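Local coordinates for protein Cdhr2 (Mus musculus, PDB 5CYX) that probably links neighbouring microvilli through calcium-dependent binding to CDHR5, so controlling how microvilli pack at the apical surface of epithelial cells, at residues V14-D19 with M91-E96; Y41-P46 with F74-S79; L106-S111 with C202-F207; L118-V123 with N169-Y174; E225-S230 with S240-E245. All blocks are in the same frame, centred on the assembly; numbering follows the deposited sequence.

Contact 1 of 5, residues V14-D19 with M91-E96. With CA (calcium ion), chain C; CA (calcium ion), chain B.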
# COMPACT_ATOMS: atom_id res chain seq x y z
N VAL A 14 -11.58 6.12 43.83
CA VAL A 14 -11.12 4.75 43.80
C VAL A 14 -11.20 4.21 42.35
O VAL A 14 -12.18 4.45 41.62
CB VAL A 14 -11.97 3.96 44.80
CG1 VAL A 14 -13.32 3.53 44.21
CG2 VAL A 14 -11.18 2.79 45.30
N THR A 15 -10.18 3.47 41.93
CA THR A 15 -10.06 3.00 40.57
C THR A 15 -10.25 1.50 40.56
O THR A 15 -9.50 0.80 41.23
CB THR A 15 -8.64 3.30 40.01
OG1 THR A 15 -8.41 4.71 40.03
CG2 THR A 15 -8.50 2.85 38.59
N LEU A 16 -11.25 1.01 39.82
CA LEU A 16 -11.48 -0.44 39.67
C LEU A 16 -11.34 -0.90 38.22
O LEU A 16 -11.83 -0.24 37.33
CB LEU A 16 -12.89 -0.80 40.17
CG LEU A 16 -13.10 -0.44 41.66
CD1 LEU A 16 -14.56 -0.52 42.09
CD2 LEU A 16 -12.25 -1.32 42.55
N PRO A 17 -10.71 -2.05 37.96
CA PRO A 17 -10.83 -2.59 36.61
C PRO A 17 -12.27 -3.15 36.30
O PRO A 17 -12.90 -3.77 37.17
CB PRO A 17 -9.82 -3.73 36.61
CG PRO A 17 -9.63 -4.15 38.05
CD PRO A 17 -10.20 -3.06 38.92
N GLU A 18 -12.72 -2.92 35.07
CA GLU A 18 -14.04 -3.30 34.61
C GLU A 18 -14.26 -4.82 34.62
O GLU A 18 -15.35 -5.25 34.65
CB GLU A 18 -14.34 -2.69 33.24
CG GLU A 18 -13.66 -3.31 32.02
CD GLU A 18 -14.32 -2.95 30.71
OE1 GLU A 18 -15.60 -2.83 30.65
OE2 GLU A 18 -13.61 -2.81 29.68
N ASP A 19 -13.20 -5.63 34.63
CA ASP A 19 -13.34 -7.11 34.75
C ASP A 19 -13.36 -7.60 36.20
O ASP A 19 -13.27 -8.80 36.42
CB ASP A 19 -12.22 -7.82 33.97
CG ASP A 19 -10.86 -7.35 34.41
OD1 ASP A 19 -10.81 -6.61 35.40
OD2 ASP A 19 -9.83 -7.74 33.82
N MET A 91 -17.28 9.95 46.92
CA MET A 91 -16.10 9.26 46.42
C MET A 91 -16.38 9.03 44.97
O MET A 91 -17.50 8.64 44.60
CB MET A 91 -16.00 7.90 47.11
CG MET A 91 -14.76 7.09 46.83
SD MET A 91 -13.70 7.09 48.29
CE MET A 91 -12.09 7.45 47.57
N GLN A 92 -15.40 9.26 44.14
CA GLN A 92 -15.53 8.90 42.75
C GLN A 92 -14.93 7.51 42.44
O GLN A 92 -13.87 7.15 42.93
CB GLN A 92 -14.86 9.95 41.89
CG GLN A 92 -15.26 9.81 40.43
CD GLN A 92 -14.60 10.86 39.56
OE1 GLN A 92 -13.40 11.13 39.70
NE2 GLN A 92 -15.37 11.43 38.64
N VAL A 93 -15.63 6.76 41.58
CA VAL A 93 -15.17 5.50 41.05
C VAL A 93 -14.74 5.69 39.58
O VAL A 93 -15.57 6.02 38.75
CB VAL A 93 -16.25 4.41 41.20
CG1 VAL A 93 -15.72 3.08 40.69
CG2 VAL A 93 -16.67 4.28 42.65
N ILE A 94 -13.43 5.56 39.30
CA ILE A 94 -12.93 5.46 37.95
C ILE A 94 -12.98 3.98 37.55
O ILE A 94 -12.38 3.13 38.23
CB ILE A 94 -11.50 6.04 37.83
CG1 ILE A 94 -11.42 7.49 38.38
CG2 ILE A 94 -10.99 6.02 36.40
CD1 ILE A 94 -12.49 8.42 37.83
N VAL A 95 -13.70 3.64 36.48
CA VAL A 95 -13.68 2.29 35.91
C VAL A 95 -12.63 2.25 34.82
O VAL A 95 -12.65 3.06 33.91
CB VAL A 95 -15.06 1.89 35.35
CG1 VAL A 95 -15.05 0.46 34.82
CG2 VAL A 95 -16.11 1.97 36.45
N GLU A 96 -11.65 1.35 34.94
CA GLU A 96 -10.63 1.19 33.91
C GLU A 96 -11.04 0.20 32.80
O GLU A 96 -11.55 -0.92 33.07
CB GLU A 96 -9.31 0.69 34.49
CG GLU A 96 -8.54 1.73 35.26
CD GLU A 96 -7.09 1.30 35.55
OE1 GLU A 96 -6.87 0.08 35.76
OE2 GLU A 96 -6.21 2.21 35.57
CA CA C . -13.51 -2.72 27.48
CA CA B . -17.03 -3.86 29.03
O HOH W 1 -18.29 -4.94 27.22
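The parallel pairing of strand 14-17 with strand 91-96 forms one edge of a sheet in the first cadherin repeat and runs into the calcium site between repeats 1 and 2. Val14, Leu16 and Glu18 donate backbone N-H groups to 91-96. Ile94 and Glu96 donate back. The bond from Val14 N to Gln92 O is short, 2.7 Å. The last in the row, from Glu18 N to Glu96 O, is 3.1 Å. Val14 and Val93 stand side by side, with Val14 CG1 3.8 Å from Val93 CG2. On the other face, Thr15 CG2 meets Glu96 CG at 3.5 Å, and the Glu96 carboxylate goes on to a salt bridge with Arg98. Glu18 CB rests on Val95 CG1 at 3.6 Å. Glu18 CG lies between backbone N and carbonyl carbon (chi1 75°), and the extended chain beyond it carries the carboxylate to two calcium ions. OE2 of Glu18 binds the calcium ion of chain C at 2.2 Å. OE1 of Glu18 binds that of chain B at 2.4 Å and also accepts from Phe68 N. Strand 13-17 is outermost in the sheet of this chain, and strand 86-96 pairs on its other side with antiparallel strand 73-81.

Contact 2 of 5, residues Y41-P46 with F74-S79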
# COMPACT_ATOMS: atom_id res chain seq x y z
N TYR A 41 -20.55 1.52 58.70
CA TYR A 41 -20.38 2.11 57.37
C TYR A 41 -21.57 1.83 56.48
O TYR A 41 -22.23 0.82 56.64
CB TYR A 41 -19.17 1.49 56.66
CG TYR A 41 -17.92 1.49 57.45
CD1 TYR A 41 -17.02 2.55 57.38
CD2 TYR A 41 -17.61 0.41 58.28
CE1 TYR A 41 -15.85 2.54 58.11
CE2 TYR A 41 -16.42 0.39 59.01
CZ TYR A 41 -15.56 1.47 58.92
OH TYR A 41 -14.39 1.48 59.64
N GLY A 42 -21.79 2.70 55.49
CA GLY A 42 -22.81 2.46 54.46
C GLY A 42 -22.44 3.11 53.15
O GLY A 42 -21.53 3.95 53.08
N ILE A 43 -23.12 2.69 52.09
CA ILE A 43 -23.01 3.32 50.78
C ILE A 43 -24.42 3.69 50.33
O ILE A 43 -25.33 2.88 50.46
CB ILE A 43 -22.23 2.43 49.78
CG1 ILE A 43 -20.74 2.56 50.10
CG2 ILE A 43 -22.43 2.87 48.33
CD1 ILE A 43 -19.80 1.62 49.38
N SER A 44 -24.59 4.92 49.87
CA SER A 44 -25.92 5.45 49.47
C SER A 44 -25.80 6.30 48.20
O SER A 44 -24.69 6.57 47.69
CB SER A 44 -26.53 6.29 50.59
OG SER A 44 -25.73 7.44 50.84
N GLY A 45 -26.97 6.71 47.69
CA GLY A 45 -27.06 7.58 46.52
C GLY A 45 -27.45 6.73 45.33
O GLY A 45 -27.62 5.52 45.46
N PRO A 46 -27.58 7.36 44.15
CA PRO A 46 -28.17 6.67 43.00
C PRO A 46 -27.36 5.45 42.50
O PRO A 46 -27.95 4.52 41.96
CB PRO A 46 -28.23 7.76 41.93
CG PRO A 46 -27.18 8.76 42.33
CD PRO A 46 -27.22 8.75 43.83
N PHE A 74 -18.39 6.95 37.98
CA PHE A 74 -19.61 7.35 38.67
C PHE A 74 -19.28 7.69 40.12
O PHE A 74 -18.22 7.34 40.61
CB PHE A 74 -20.68 6.27 38.58
CG PHE A 74 -20.26 4.95 39.18
CD1 PHE A 74 -19.59 4.00 38.42
CD2 PHE A 74 -20.51 4.67 40.51
CE1 PHE A 74 -19.18 2.79 38.97
CE2 PHE A 74 -20.12 3.45 41.07
CZ PHE A 74 -19.44 2.52 40.30
N LYS A 75 -20.16 8.43 40.78
CA LYS A 75 -20.01 8.81 42.20
C LYS A 75 -20.79 7.90 43.15
O LYS A 75 -21.91 7.42 42.85
CB LYS A 75 -20.57 10.22 42.46
CG LYS A 75 -19.74 11.32 41.90
CD LYS A 75 -20.33 12.71 42.20
CE LYS A 75 -19.59 13.77 41.38
NZ LYS A 75 -18.11 13.49 41.22
N ILE A 76 -20.24 7.77 44.35
CA ILE A 76 -20.96 7.13 45.45
C ILE A 76 -20.89 8.00 46.68
O ILE A 76 -20.02 8.82 46.80
CB ILE A 76 -20.40 5.72 45.77
CG1 ILE A 76 -18.89 5.77 45.95
CG2 ILE A 76 -20.76 4.78 44.65
CD1 ILE A 76 -18.26 4.47 46.45
N THR A 77 -21.84 7.82 47.58
CA THR A 77 -21.79 8.46 48.88
C THR A 77 -21.48 7.36 49.92
O THR A 77 -22.21 6.35 50.02
CB THR A 77 -23.12 9.22 49.18
OG1 THR A 77 -23.30 10.24 48.18
CG2 THR A 77 -23.09 9.87 50.54
N ILE A 78 -20.41 7.57 50.66
CA ILE A 78 -20.04 6.74 51.76
C ILE A 78 -20.40 7.44 53.06
O ILE A 78 -20.20 8.65 53.21
CB ILE A 78 -18.53 6.44 51.73
CG1 ILE A 78 -18.19 5.60 50.50
CG2 ILE A 78 -18.11 5.68 53.00
CD1 ILE A 78 -16.75 5.71 50.07
N SER A 79 -20.88 6.67 54.03
CA SER A 79 -21.32 7.18 55.32
C SER A 79 -20.70 6.38 56.45
O SER A 79 -20.47 5.17 56.32
CB SER A 79 -22.82 7.07 55.40
OG SER A 79 -23.21 5.70 55.34
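Ile76 is the first residue of 74-79 to meet 41-46. Its CB lies 4.3 Å from CG2 of Ile43, and both side chains also touch Phe51. Thr77 comes next and is paired with Ser44 through two backbone bonds. Ser44 N donates to Thr77 O at 2.8 Å, nearly straight (165° at the hydrogen). Thr77 N donates to Ser44 O at 3.1 Å. Thr77 CB is 3.6 Å from Ser44 OG, and its methyl CG2 is equally near that hydroxyl. The two strands are C (40-44) and F (73-81) in the usual cadherin lettering. They run antiparallel at one margin of the mixed sheet of the beta sandwich in repeat 1. Ile78 follows, facing Ile43 in a non-hydrogen-bonded pair. The two isoleucines lie alongside each other and point the same way, their CG1 atoms 4.0 Å apart. Ile78 also packs on Leu29 of the strand 25-30 and on Phe7 of the second subunit. Ser79 ends the segment opposite Gly42, in a hydrogen-bonded pair. Gly42 N donates to Ser79 O at 2.9 Å. Ser79 N donates to Gly42 O from above the carbonyl plane, 36° out of it. Ser79 OG lies between its own backbone N and carbonyl carbon (chi1 63°), which turns it toward the Gly42 backbone. From there it adds a weak bond of 3.3 Å to Gly42 O. Ser79 O also receives a CA-H contact from Tyr41.

Contact 3 of 5, residues L106-S111 with C202-F207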
# COMPACT_ATOMS: atom_id res chain seq x y z
N LEU A 106 -20.08 -6.05 10.10
CA LEU A 106 -21.56 -6.08 9.93
C LEU A 106 -22.16 -7.32 9.17
O LEU A 106 -23.30 -7.68 9.43
CB LEU A 106 -22.03 -4.80 9.24
CG LEU A 106 -21.86 -3.52 10.07
CD1 LEU A 106 -21.92 -2.30 9.16
CD2 LEU A 106 -22.92 -3.44 11.18
N ASN A 107 -21.40 -7.91 8.23
CA ASN A 107 -21.74 -9.20 7.61
C ASN A 107 -20.55 -10.15 7.70
O ASN A 107 -19.42 -9.71 7.95
CB ASN A 107 -22.14 -9.04 6.14
CG ASN A 107 -23.40 -8.23 5.97
OD1 ASN A 107 -23.34 -7.01 5.80
ND2 ASN A 107 -24.54 -8.89 6.06
N THR A 108 -20.81 -11.43 7.47
CA THR A 108 -19.78 -12.47 7.41
C THR A 108 -19.34 -12.87 5.98
O THR A 108 -18.33 -13.58 5.82
CB THR A 108 -20.24 -13.78 8.10
OG1 THR A 108 -21.36 -14.33 7.41
CG2 THR A 108 -20.61 -13.50 9.54
N GLU A 109 -20.13 -12.50 4.96
CA GLU A 109 -19.73 -12.72 3.58
C GLU A 109 -19.97 -11.52 2.68
O GLU A 109 -21.01 -10.85 2.78
CB GLU A 109 -20.33 -13.97 2.92
CG GLU A 109 -20.69 -15.14 3.81
CD GLU A 109 -22.17 -15.14 4.12
OE1 GLU A 109 -22.82 -16.17 3.85
OE2 GLU A 109 -22.70 -14.10 4.59
N PHE A 110 -19.04 -11.33 1.76
CA PHE A 110 -19.01 -10.23 0.83
C PHE A 110 -18.70 -10.82 -0.51
O PHE A 110 -18.06 -11.88 -0.57
CB PHE A 110 -17.87 -9.27 1.20
CG PHE A 110 -17.99 -8.72 2.57
CD1 PHE A 110 -18.89 -7.64 2.83
CD2 PHE A 110 -17.34 -9.32 3.63
CE1 PHE A 110 -19.02 -7.14 4.12
CE2 PHE A 110 -17.46 -8.82 4.92
CZ PHE A 110 -18.29 -7.73 5.17
N SER A 111 -19.08 -10.13 -1.57
CA SER A 111 -18.71 -10.50 -2.92
C SER A 111 -18.44 -9.26 -3.78
O SER A 111 -18.99 -8.19 -3.54
CB SER A 111 -19.76 -11.38 -3.56
OG SER A 111 -20.96 -10.65 -3.64
N CYS A 202 -9.93 -11.68 18.73
CA CYS A 202 -10.10 -11.85 17.26
C CYS A 202 -11.59 -11.99 16.85
O CYS A 202 -12.43 -12.36 17.65
CB CYS A 202 -9.24 -13.03 16.73
SG CYS A 202 -7.41 -12.75 16.79
N SER A 203 -11.91 -11.60 15.63
CA SER A 203 -13.26 -11.70 15.13
C SER A 203 -13.59 -13.11 14.73
O SER A 203 -12.71 -13.95 14.65
CB SER A 203 -13.41 -10.87 13.87
OG SER A 203 -12.68 -11.48 12.82
N GLN A 204 -14.86 -13.32 14.41
CA GLN A 204 -15.25 -14.53 13.69
C GLN A 204 -14.67 -14.42 12.25
O GLN A 204 -14.51 -13.32 11.75
CB GLN A 204 -16.80 -14.73 13.68
CG GLN A 204 -17.61 -13.70 12.88
CD GLN A 204 -19.14 -13.99 12.86
OE1 GLN A 204 -19.56 -15.14 12.72
NE2 GLN A 204 -19.95 -12.94 12.96
N PRO A 205 -14.42 -15.56 11.57
CA PRO A 205 -14.00 -15.54 10.17
C PRO A 205 -15.00 -14.81 9.30
O PRO A 205 -16.21 -14.89 9.55
CB PRO A 205 -14.02 -17.04 9.76
CG PRO A 205 -14.15 -17.80 11.02
CD PRO A 205 -14.88 -16.92 11.97
N VAL A 206 -14.48 -14.16 8.26
CA VAL A 206 -15.31 -13.50 7.28
C VAL A 206 -14.78 -13.88 5.92
O VAL A 206 -13.59 -14.15 5.77
CB VAL A 206 -15.23 -11.99 7.63
CG1 VAL A 206 -14.48 -11.15 6.59
CG2 VAL A 206 -16.58 -11.46 8.04
N PHE A 207 -15.64 -13.91 4.92
CA PHE A 207 -15.28 -14.34 3.58
C PHE A 207 -15.58 -13.32 2.47
O PHE A 207 -16.62 -12.63 2.47
CB PHE A 207 -15.99 -15.66 3.28
CG PHE A 207 -15.63 -16.75 4.24
CD1 PHE A 207 -16.33 -16.89 5.43
CD2 PHE A 207 -14.57 -17.61 3.97
CE1 PHE A 207 -16.02 -17.93 6.31
CE2 PHE A 207 -14.24 -18.65 4.84
CZ PHE A 207 -14.95 -18.80 6.02
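Thr108 and Phe110 grip Phe207 by its backbone. Phe207 N donates to Thr108 O at 2.9 Å. Phe207 O accepts from Phe110 N at 2.8 Å and also lies near the plane of the Phe110 ring at its edge, 3.6 Å from Phe110 CD2. The same ring edge meets Val206, with Phe110 CE2 4.1 Å from Val206 CG1. The other methyl, Val206 CG2, approaches Asn107 O at 3.3 Å. Val206 is twisted away from a staggered rotamer (chi1 111°), so the exact place of its methyls is doubtful. Thr108 CG2 touches the amide of Gln204, 3.5 Å from Gln204 NE2, and the two side chains cross at about a right angle. Further out, Ser203 OG donates to Gln204 O at 2.8 Å and is also hydrogen-bonded to Ala187 N. Cys202 is tied to Cys188 by a disulfide. The backbone of Val206 bonds to Leu185. The bonds to Leu185, Ala187 and Cys188 hold 202-207 against strand 180-189. The Val206 side chain packs on Phe105, in a loop. Glu109 and Phe207 form a parallel bridge where strand 109-115 begins to pair with strand 206-213, the A'-to-G pairing of a cadherin repeat, here the second.

Contact 4 of 5, residues L118-V123 with N169-Y174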
# COMPACT_ATOMS: atom_id res chain seq x y z
N LEU A 118 -7.17 -5.24 -13.99
CA LEU A 118 -6.96 -4.41 -12.81
C LEU A 118 -5.45 -4.26 -12.48
O LEU A 118 -4.74 -5.27 -12.30
CB LEU A 118 -7.70 -4.98 -11.61
CG LEU A 118 -7.77 -4.08 -10.38
CD1 LEU A 118 -8.56 -2.79 -10.64
CD2 LEU A 118 -8.37 -4.88 -9.22
N PRO A 119 -4.96 -3.01 -12.41
CA PRO A 119 -3.51 -2.89 -12.15
C PRO A 119 -3.07 -3.27 -10.73
O PRO A 119 -3.81 -3.13 -9.74
CB PRO A 119 -3.20 -1.42 -12.42
CG PRO A 119 -4.41 -0.84 -13.08
CD PRO A 119 -5.57 -1.72 -12.81
N VAL A 120 -1.84 -3.76 -10.63
CA VAL A 120 -1.27 -4.07 -9.37
C VAL A 120 -1.13 -2.76 -8.57
O VAL A 120 -0.67 -1.79 -9.09
CB VAL A 120 0.12 -4.77 -9.56
CG1 VAL A 120 0.78 -4.93 -8.23
CG2 VAL A 120 -0.07 -6.14 -10.17
N GLY A 121 -1.44 -2.84 -7.28
CA GLY A 121 -1.56 -1.79 -6.35
C GLY A 121 -2.99 -1.23 -6.25
O GLY A 121 -3.25 -0.34 -5.43
N SER A 122 -3.89 -1.72 -7.09
CA SER A 122 -5.31 -1.34 -6.95
C SER A 122 -5.96 -1.96 -5.74
O SER A 122 -5.76 -3.18 -5.47
CB SER A 122 -6.12 -1.76 -8.15
OG SER A 122 -5.66 -1.29 -9.39
N VAL A 123 -6.84 -1.21 -5.09
CA VAL A 123 -7.76 -1.77 -4.11
C VAL A 123 -8.86 -2.62 -4.78
O VAL A 123 -9.60 -2.16 -5.64
CB VAL A 123 -8.42 -0.72 -3.18
CG1 VAL A 123 -9.54 -1.33 -2.35
CG2 VAL A 123 -7.38 -0.14 -2.23
N ASN A 169 -1.81 -7.55 -5.57
CA ASN A 169 -0.35 -7.65 -5.52
C ASN A 169 0.33 -8.35 -6.69
O ASN A 169 1.52 -8.32 -6.78
CB ASN A 169 0.03 -8.33 -4.20
CG ASN A 169 1.48 -8.32 -3.94
OD1 ASN A 169 2.12 -7.23 -3.70
ND2 ASN A 169 2.09 -9.52 -4.00
N ASP A 170 -0.42 -9.02 -7.55
CA ASP A 170 0.09 -9.65 -8.75
C ASP A 170 -1.05 -9.63 -9.77
O ASP A 170 -2.14 -9.20 -9.43
CB ASP A 170 0.45 -11.10 -8.38
CG ASP A 170 1.44 -11.78 -9.32
OD1 ASP A 170 1.72 -11.30 -10.42
OD2 ASP A 170 1.91 -12.87 -8.96
N THR A 171 -0.79 -10.06 -11.01
CA THR A 171 -1.68 -9.82 -12.13
C THR A 171 -2.67 -10.96 -12.19
O THR A 171 -2.35 -12.12 -11.83
CB THR A 171 -0.93 -9.88 -13.47
OG1 THR A 171 -0.18 -11.10 -13.45
CG2 THR A 171 0.05 -8.72 -13.66
N LEU A 172 -3.87 -10.65 -12.63
CA LEU A 172 -4.93 -11.66 -12.68
C LEU A 172 -4.94 -12.33 -14.04
O LEU A 172 -4.47 -11.78 -15.00
CB LEU A 172 -6.30 -10.96 -12.48
CG LEU A 172 -6.51 -10.18 -11.19
CD1 LEU A 172 -7.69 -9.22 -11.17
CD2 LEU A 172 -6.64 -11.15 -10.05
N SER A 173 -5.59 -13.50 -14.15
CA SER A 173 -5.95 -14.07 -15.48
C SER A 173 -7.14 -15.01 -15.37
O SER A 173 -7.01 -16.09 -14.78
CB SER A 173 -4.78 -14.84 -16.12
OG SER A 173 -5.20 -15.35 -17.40
N TYR A 174 -8.28 -14.59 -15.92
CA TYR A 174 -9.46 -15.43 -15.98
C TYR A 174 -9.16 -16.82 -16.56
O TYR A 174 -9.59 -17.80 -16.03
CB TYR A 174 -10.60 -14.74 -16.77
CG TYR A 174 -11.86 -15.58 -16.99
CD1 TYR A 174 -11.90 -16.57 -17.96
CD2 TYR A 174 -13.02 -15.37 -16.24
CE1 TYR A 174 -13.08 -17.35 -18.14
CE2 TYR A 174 -14.17 -16.15 -16.40
CZ TYR A 174 -14.20 -17.12 -17.37
OH TYR A 174 -15.36 -17.89 -17.57
O HOH W 2 -4.15 -7.89 -13.15
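Val120 lays its two methyls on two successive peptide planes of 169-174. CG2 of Val120 sits over the face of the Asp170-Thr171 peptide, 3.6 Å from Asp170 C. CG1 of Val120 lies over the face of the Asn169-Asp170 peptide, 3.8 Å from Asn169 O. With CG1 anti to the backbone N (chi1 173°), both branches are directed at this stretch of chain. Val120 is carried on a type II beta turn, Pro119 to Ser122, in the loop between strands 109-115 and 123-126 of the second cadherin repeat. Gly121 takes the third position of the turn with positive phi. Pro119 O accepts from both Ser122 N and Ser122 OG, which reach it from the same face of its plane. The hydroxyl bond from Ser122 OG to Pro119 O is short, 2.6 Å. On the other segment, the carboxylate atom Asp170 OD1 accepts from Thr171 N on its anti side, with the donor 34° out of the carboxylate plane. Asp170 OD2 is held by Asn156 ND2. The amide of Asn169 bonds to Asn156 and Arg159, and its OD1 also accepts from Val123 N of the second subunit. Val120 itself packs on Ser122 of the second subunit, so this loop pair is part of an interface of the assembly. Leu118 CB reaches Leu172 CD1 at 4.3 Å. No direct hydrogen bond joins the segments, but one water bridges them, donating to Leu118 O at 2.8 Å and accepting from Leu172 N at 2.8 Å.

Contact 5 of 5, residues E225-S230 with S240-E245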
# COMPACT_ATOMS: atom_id res chain seq x y z
N GLU A 225 -3.42 -28.18 -35.89
CA GLU A 225 -2.12 -27.72 -36.36
C GLU A 225 -1.96 -27.97 -37.87
O GLU A 225 -1.21 -27.26 -38.56
CB GLU A 225 -1.03 -28.44 -35.60
CG GLU A 225 0.37 -28.00 -35.99
CD GLU A 225 1.45 -28.74 -35.23
OE1 GLU A 225 2.50 -29.04 -35.84
OE2 GLU A 225 1.25 -29.03 -34.04
N PHE A 226 -2.73 -28.95 -38.37
CA PHE A 226 -2.77 -29.24 -39.79
C PHE A 226 -4.20 -29.30 -40.33
O PHE A 226 -5.14 -29.78 -39.67
CB PHE A 226 -2.07 -30.55 -40.06
CG PHE A 226 -0.62 -30.54 -39.68
CD1 PHE A 226 0.27 -29.66 -40.30
CD2 PHE A 226 -0.14 -31.41 -38.70
CE1 PHE A 226 1.62 -29.66 -39.96
CE2 PHE A 226 1.21 -31.41 -38.35
CZ PHE A 226 2.09 -30.53 -38.98
N TYR A 227 -4.35 -28.78 -41.54
CA TYR A 227 -5.53 -28.97 -42.36
C TYR A 227 -5.04 -29.19 -43.79
O TYR A 227 -4.21 -28.42 -44.32
CB TYR A 227 -6.44 -27.73 -42.33
CG TYR A 227 -7.36 -27.50 -41.13
CD1 TYR A 227 -8.60 -28.15 -40.99
CD2 TYR A 227 -7.06 -26.54 -40.20
CE1 TYR A 227 -9.45 -27.88 -39.91
CE2 TYR A 227 -7.88 -26.25 -39.10
CZ TYR A 227 -9.08 -26.91 -38.95
OH TYR A 227 -9.90 -26.60 -37.86
N SER A 228 -5.52 -30.24 -44.43
CA SER A 228 -5.48 -30.32 -45.89
C SER A 228 -6.75 -30.95 -46.44
O SER A 228 -7.60 -31.47 -45.70
CB SER A 228 -4.22 -31.01 -46.40
OG SER A 228 -3.98 -32.21 -45.71
N ALA A 229 -6.93 -30.84 -47.75
CA ALA A 229 -8.12 -31.39 -48.39
C ALA A 229 -7.83 -31.56 -49.84
O ALA A 229 -6.73 -31.18 -50.32
CB ALA A 229 -9.33 -30.48 -48.17
N SER A 230 -8.80 -32.16 -50.55
CA SER A 230 -8.67 -32.35 -52.00
C SER A 230 -9.87 -31.83 -52.75
O SER A 230 -10.98 -31.88 -52.26
CB SER A 230 -8.42 -33.82 -52.34
OG SER A 230 -8.53 -34.03 -53.74
N SER A 240 -17.51 -26.29 -52.00
CA SER A 240 -16.83 -26.46 -50.71
C SER A 240 -15.61 -27.37 -50.85
O SER A 240 -15.65 -28.35 -51.57
CB SER A 240 -17.74 -27.10 -49.67
OG SER A 240 -18.83 -26.26 -49.39
N VAL A 241 -14.56 -27.02 -50.13
CA VAL A 241 -13.34 -27.79 -50.11
C VAL A 241 -13.11 -28.33 -48.70
O VAL A 241 -12.91 -29.53 -48.52
CB VAL A 241 -12.17 -26.92 -50.59
CG1 VAL A 241 -10.86 -27.71 -50.57
CG2 VAL A 241 -12.46 -26.42 -51.98
N LEU A 242 -13.09 -27.44 -47.71
CA LEU A 242 -13.04 -27.84 -46.30
C LEU A 242 -13.39 -26.69 -45.38
O LEU A 242 -13.36 -25.51 -45.78
CB LEU A 242 -11.67 -28.38 -45.90
CG LEU A 242 -10.54 -27.37 -45.63
CD1 LEU A 242 -9.41 -28.06 -44.90
CD2 LEU A 242 -10.07 -26.71 -46.92
N THR A 243 -13.67 -27.05 -44.13
CA THR A 243 -13.94 -26.10 -43.07
C THR A 243 -12.75 -26.04 -42.12
O THR A 243 -12.29 -27.08 -41.63
CB THR A 243 -15.16 -26.56 -42.28
OG1 THR A 243 -16.17 -26.89 -43.22
CG2 THR A 243 -15.66 -25.43 -41.32
N VAL A 244 -12.27 -24.83 -41.86
CA VAL A 244 -11.34 -24.59 -40.76
C VAL A 244 -12.08 -23.88 -39.66
O VAL A 244 -13.12 -23.26 -39.90
CB VAL A 244 -10.09 -23.77 -41.17
CG1 VAL A 244 -9.24 -24.57 -42.14
CG2 VAL A 244 -10.44 -22.43 -41.79
N GLU A 245 -11.54 -23.97 -38.45
CA GLU A 245 -12.09 -23.32 -37.29
C GLU A 245 -10.97 -22.78 -36.39
O GLU A 245 -9.97 -23.44 -36.13
CB GLU A 245 -12.98 -24.29 -36.53
CG GLU A 245 -13.84 -23.60 -35.47
CD GLU A 245 -14.74 -24.56 -34.72
OE1 GLU A 245 -15.48 -24.10 -33.83
OE2 GLU A 245 -14.72 -25.77 -34.99
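Tyr227 has the largest area buried here, and its ring lies against Val244. The methyl CG1 of Val244 sits over the centre of one ring face, 3.5 Å from the centroid and 11° off the normal, a CH-pi contact. The Tyr227 hydroxyl accepts a hydrogen bond from Glu245 N, 3.2 Å from OH. The bond is bent, 144° at the hydrogen. Thr243 O approaches Tyr227 CE1 obliquely at 3.4 Å. Leu242 covers the base of the tyrosine, with CD1 3.9 Å from Tyr227 CB. The segments belong to the two sheets of the beta sandwich in the third cadherin repeat. Strand 228-231 pairs with 315-324, and strand 240-248 with 277-280. The axes of 228-230 and 240-243 come no closer than 6.6 Å, with no backbone bond between them, and side chains join the two sheets. Leu242 CG takes the place between backbone N and carbonyl carbon (chi1 78°), and from there CD1 goes to Tyr227 CB and CD2 to Ala229 CB. Ala229 CB meets Leu242 CB at 3.9 Å and Val241 CG1 at 4.0 Å. The backbone of Ala229 bonds to Thr321 and Arg323, while that of Leu242 bonds to Ile278.

Overall arrangement
The five contacts follow three cadherin repeats in a row. Contacts 1 and 2 share one sheet of repeat 1, with centres about 14 Å apart. Strand 86-96 of contact 1 bonds directly to strand 73-81 of contact 2, as in Val93 N to Phe74 O at 2.8 Å. Contact 1 reaches the calcium ions between repeats 1 and 2. Contact 3 lies beyond them in repeat 2, its centre about 34 Å from that of contact 1. Contact 4, in the same repeat, is about 23 Å from contact 3 between centres. The side chain of Leu172 there is about 9 Å from a bound calcium ion. Contact 5 in repeat 3 is about 100 Å from contact 2, centre to centre.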